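Side-chain contact in inactive poly [ADP-ribose] polymerase RCD1 (Arabidopsis thaliana, PDB 5NGO), which is an inactive member of the poly(ADP-ribose) polymerase family, bound by a downy mildew effector that suppresses plant immunity: residues A[14-19]-A[121-126]. Numbering follows the deposited sequence.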
ATOM      1  N   LYS A  14      -1.603  16.405   1.587  1.00 50.75           N
ATOM      2  CA  LYS A  14      -2.476  16.659   2.731  1.00 54.05           C
ATOM      3  C   LYS A  14      -2.810  15.392   3.521  1.00 53.67           C
ATOM      4  O   LYS A  14      -2.739  15.403   4.747  1.00 55.53           O
ATOM      5  CB  LYS A  14      -3.759  17.371   2.283  1.00 58.60           C
ATOM      6  CG  LYS A  14      -3.560  18.881   2.222  1.00 64.51           C
ATOM      7  CD  LYS A  14      -4.266  19.615   1.071  1.00 67.98           C
ATOM      8  CE  LYS A  14      -3.464  20.853   0.662  1.00 69.20           C
ATOM      9  NZ  LYS A  14      -4.313  21.997   0.228  1.00 72.73           N
ATOM     10  N   MET A  15      -3.165  14.318   2.824  1.00 51.12           N
ATOM     11  CA  MET A  15      -3.345  12.993   3.451  1.00 51.37           C
ATOM     12  C   MET A  15      -2.139  12.580   4.297  1.00 48.66           C
ATOM     13  O   MET A  15      -2.301  12.088   5.411  1.00 52.40           O
ATOM     14  CB  MET A  15      -3.593  11.906   2.397  1.00 52.66           C
ATOM     15  CG  MET A  15      -5.046  11.457   2.267  1.00 55.94           C
ATOM     16  SD  MET A  15      -5.165   9.951   1.271  1.00 59.59           S
ATOM     17  CE  MET A  15      -5.017  10.618  -0.375  1.00 58.36           C
ATOM     18  N   PHE A  16      -0.943  12.754   3.749  1.00 45.54           N
ATOM     19  CA  PHE A  16       0.288  12.380   4.442  1.00 44.61           C
ATOM     20  C   PHE A  16       0.580  13.293   5.642  1.00 45.89           C
ATOM     21  O   PHE A  16       1.038  12.817   6.686  1.00 46.80           O
ATOM     22  CB  PHE A  16       1.474  12.395   3.475  1.00 43.09           C
ATOM     23  CG  PHE A  16       2.730  11.821   4.060  1.00 42.01           C
ATOM     24  CD1 PHE A  16       2.965  10.458   4.011  1.00 41.94           C
ATOM     25  CD2 PHE A  16       3.678  12.643   4.664  1.00 42.48           C
ATOM     26  CE1 PHE A  16       4.122   9.917   4.555  1.00 42.69           C
ATOM     27  CE2 PHE A  16       4.829  12.095   5.218  1.00 42.48           C
ATOM     28  CZ  PHE A  16       5.049  10.733   5.160  1.00 42.62           C
ATOM     29  N   ALA A  17       0.321  14.592   5.485  1.00 47.44           N
ATOM     30  CA  ALA A  17       0.569  15.571   6.559  1.00 51.17           C
ATOM     31  C   ALA A  17      -0.355  15.360   7.762  1.00 53.24           C
ATOM     32  O   ALA A  17       0.122  15.296   8.896  1.00 54.42           O
ATOM     33  CB  ALA A  17       0.439  17.000   6.034  1.00 51.11           C
ATOM     34  N   VAL A  18      -1.667  15.221   7.508  1.00 54.41           N
ATOM     35  CA  VAL A  18      -2.626  15.001   8.594  1.00 56.08           C
ATOM     36  C   VAL A  18      -2.353  13.629   9.228  1.00 56.39           C
ATOM     37  O   VAL A  18      -2.369  13.500  10.450  1.00 59.96           O
ATOM     38  CB  VAL A  18      -4.103  15.100   8.136  1.00 57.69           C
ATOM     39  CG1 VAL A  18      -4.410  16.466   7.536  1.00 58.48           C
ATOM     40  CG2 VAL A  18      -4.468  13.960   7.209  1.00 59.78           C
ATOM     41  N   GLY A  19      -2.060  12.630   8.399  1.00 53.05           N
ATOM     42  CA  GLY A  19      -1.810  11.273   8.861  1.00 51.82           C
ATOM     43  C   GLY A  19      -0.520  11.017   9.594  1.00 51.74           C
ATOM     44  O   GLY A  19      -0.395   9.964  10.192  1.00 54.23           O
ATOM     45  N   ARG A 121      13.306   9.821   3.192  1.00 45.40           N
ATOM     46  CA  ARG A 121      12.508   8.604   3.274  1.00 45.39           C
ATOM     47  C   ARG A 121      11.431   8.618   2.200  1.00 44.46           C
ATOM     48  O   ARG A 121      11.086   9.682   1.681  1.00 44.26           O
ATOM     49  CB  ARG A 121      11.851   8.521   4.648  1.00 45.41           C
ATOM     50  CG  ARG A 121      12.826   8.384   5.794  1.00 47.43           C
ATOM     51  CD  ARG A 121      12.086   8.554   7.112  1.00 48.61           C
ATOM     52  NE  ARG A 121      12.996   8.571   8.256  1.00 48.94           N
ATOM     53  CZ  ARG A 121      13.281   7.536   9.046  1.00 49.72           C
ATOM     54  NH1 ARG A 121      12.737   6.325   8.858  1.00 48.68           N
ATOM     55  NH2 ARG A 121      14.129   7.720  10.047  1.00 53.07           N
ATOM     56  N   TYR A 122      10.916   7.439   1.877  1.00 44.12           N
ATOM     57  CA  TYR A 122      10.018   7.251   0.740  1.00 44.37           C
ATOM     58  C   TYR A 122       8.870   6.342   1.104  1.00 42.73           C
ATOM     59  O   TYR A 122       9.078   5.212   1.540  1.00 44.19           O
ATOM     60  CB  TYR A 122      10.757   6.632  -0.443  1.00 46.41           C
ATOM     61  CG  TYR A 122      11.962   7.402  -0.909  1.00 47.61           C
ATOM     62  CD1 TYR A 122      13.195   7.226  -0.317  1.00 49.57           C
ATOM     63  CD2 TYR A 122      11.858   8.328  -1.955  1.00 48.14           C
ATOM     64  CE1 TYR A 122      14.309   7.939  -0.746  1.00 51.46           C
ATOM     65  CE2 TYR A 122      12.962   9.041  -2.419  1.00 49.50           C
ATOM     66  CZ  TYR A 122      14.195   8.851  -1.798  1.00 51.28           C
ATOM     67  OH  TYR A 122      15.315   9.532  -2.216  1.00 52.95           O
ATOM     68  N   MET A 123       7.655   6.829   0.897  1.00 43.13           N
ATOM     69  CA  MET A 123       6.431   6.073   1.137  1.00 44.30           C
ATOM     70  C   MET A 123       5.578   6.128  -0.143  1.00 41.80           C
ATOM     71  O   MET A 123       5.398   7.215  -0.717  1.00 39.68           O
ATOM     72  CB  MET A 123       5.677   6.740   2.284  1.00 45.83           C
ATOM     73  CG  MET A 123       4.408   6.003   2.722  1.00 48.19           C
ATOM     74  SD  MET A 123       4.613   4.922   4.108  1.00 54.74           S
ATOM     75  CE  MET A 123       4.163   6.052   5.408  1.00 55.88           C
ATOM     76  N   VAL A 124       5.052   4.973  -0.557  1.00 41.74           N
ATOM     77  CA  VAL A 124       4.262   4.901  -1.786  1.00 41.48           C
ATOM     78  C   VAL A 124       2.772   4.857  -1.431  1.00 39.48           C
ATOM     79  O   VAL A 124       2.371   4.068  -0.573  1.00 40.85           O
ATOM     80  CB  VAL A 124       4.646   3.653  -2.615  1.00 42.08           C
ATOM     81  CG1 VAL A 124       3.794   3.521  -3.857  1.00 43.15           C
ATOM     82  CG2 VAL A 124       6.102   3.713  -3.018  1.00 42.03           C
ATOM     83  N   LEU A 125       1.967   5.703  -2.064  1.00 38.51           N
ATOM     84  CA  LEU A 125       0.512   5.612  -1.955  1.00 38.53           C
ATOM     85  C   LEU A 125       0.009   4.676  -3.063  1.00 37.17           C
ATOM     86  O   LEU A 125       0.263   4.917  -4.243  1.00 36.65           O
ATOM     87  CB  LEU A 125      -0.191   6.962  -2.074  1.00 38.48           C
ATOM     88  CG  LEU A 125      -1.701   6.949  -1.811  1.00 38.28           C
ATOM     89  CD1 LEU A 125      -1.961   6.608  -0.374  1.00 39.24           C
ATOM     90  CD2 LEU A 125      -2.345   8.288  -2.074  1.00 38.47           C
ATOM     91  N   CYS A 126      -0.713   3.634  -2.654  1.00 36.16           N
ATOM     92  CA  CYS A 126      -1.254   2.627  -3.571  1.00 36.99           C
ATOM     93  C   CYS A 126      -2.777   2.601  -3.583  1.00 36.03           C
ATOM     94  O   CYS A 126      -3.419   2.943  -2.587  1.00 34.80           O
ATOM     95  CB  CYS A 126      -0.810   1.247  -3.137  1.00 37.88           C
ATOM     96  SG  CYS A 126       0.953   0.978  -3.125  1.00 41.17           S
TER
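F16 and M123 meet where helix 9-19 lies against strand 121-129, an inner strand of the mixed sheet of the PARP-type ADP-ribosyl fold. The methyl CE of M123 comes up to the rim of the phenyl ring, close to its plane, and touches CE1 of F16 at 4.0 Å, so that neither ring face is used for this methionine. M123 starts out with CG anti to its backbone nitrogen (chi1 -176°), then bends at chi2, which carries SD away from the ring, and again at chi3, which brings CE back to the ring's edge. On the helix side, the F16 ring projects from the helix to the sheet.

A second, separate touch joins the preceding helix residue to the strand residue two further on. Here the end of M15, bent at chi3 (-79°), meets one branch of L125: methyl to methyl, CE to CD2 at 3.9 Å, with the two side chains crossing at about a right angle. CB of both M123 and L125 lies on the helix side of the strand, while V124 between them faces the other side of the sheet and touches P176. The contact is thus purely apolar and small, burying 134 Å² in all, and the backbones stay well apart, with 9.3 Å from CA of F16 to CA of L125.

Neighbouring strands fill in around these pairs. W66 of strand 62-68 packs edge-to-face with F16 and also touches M123 and L125, and the ring of F182 from strand 174-182 meets F16 with the planes inclined at about 55°. The helical turn carrying M15 is fastened by its own backbone, G19 N donating to M15 O at 3.0 Å.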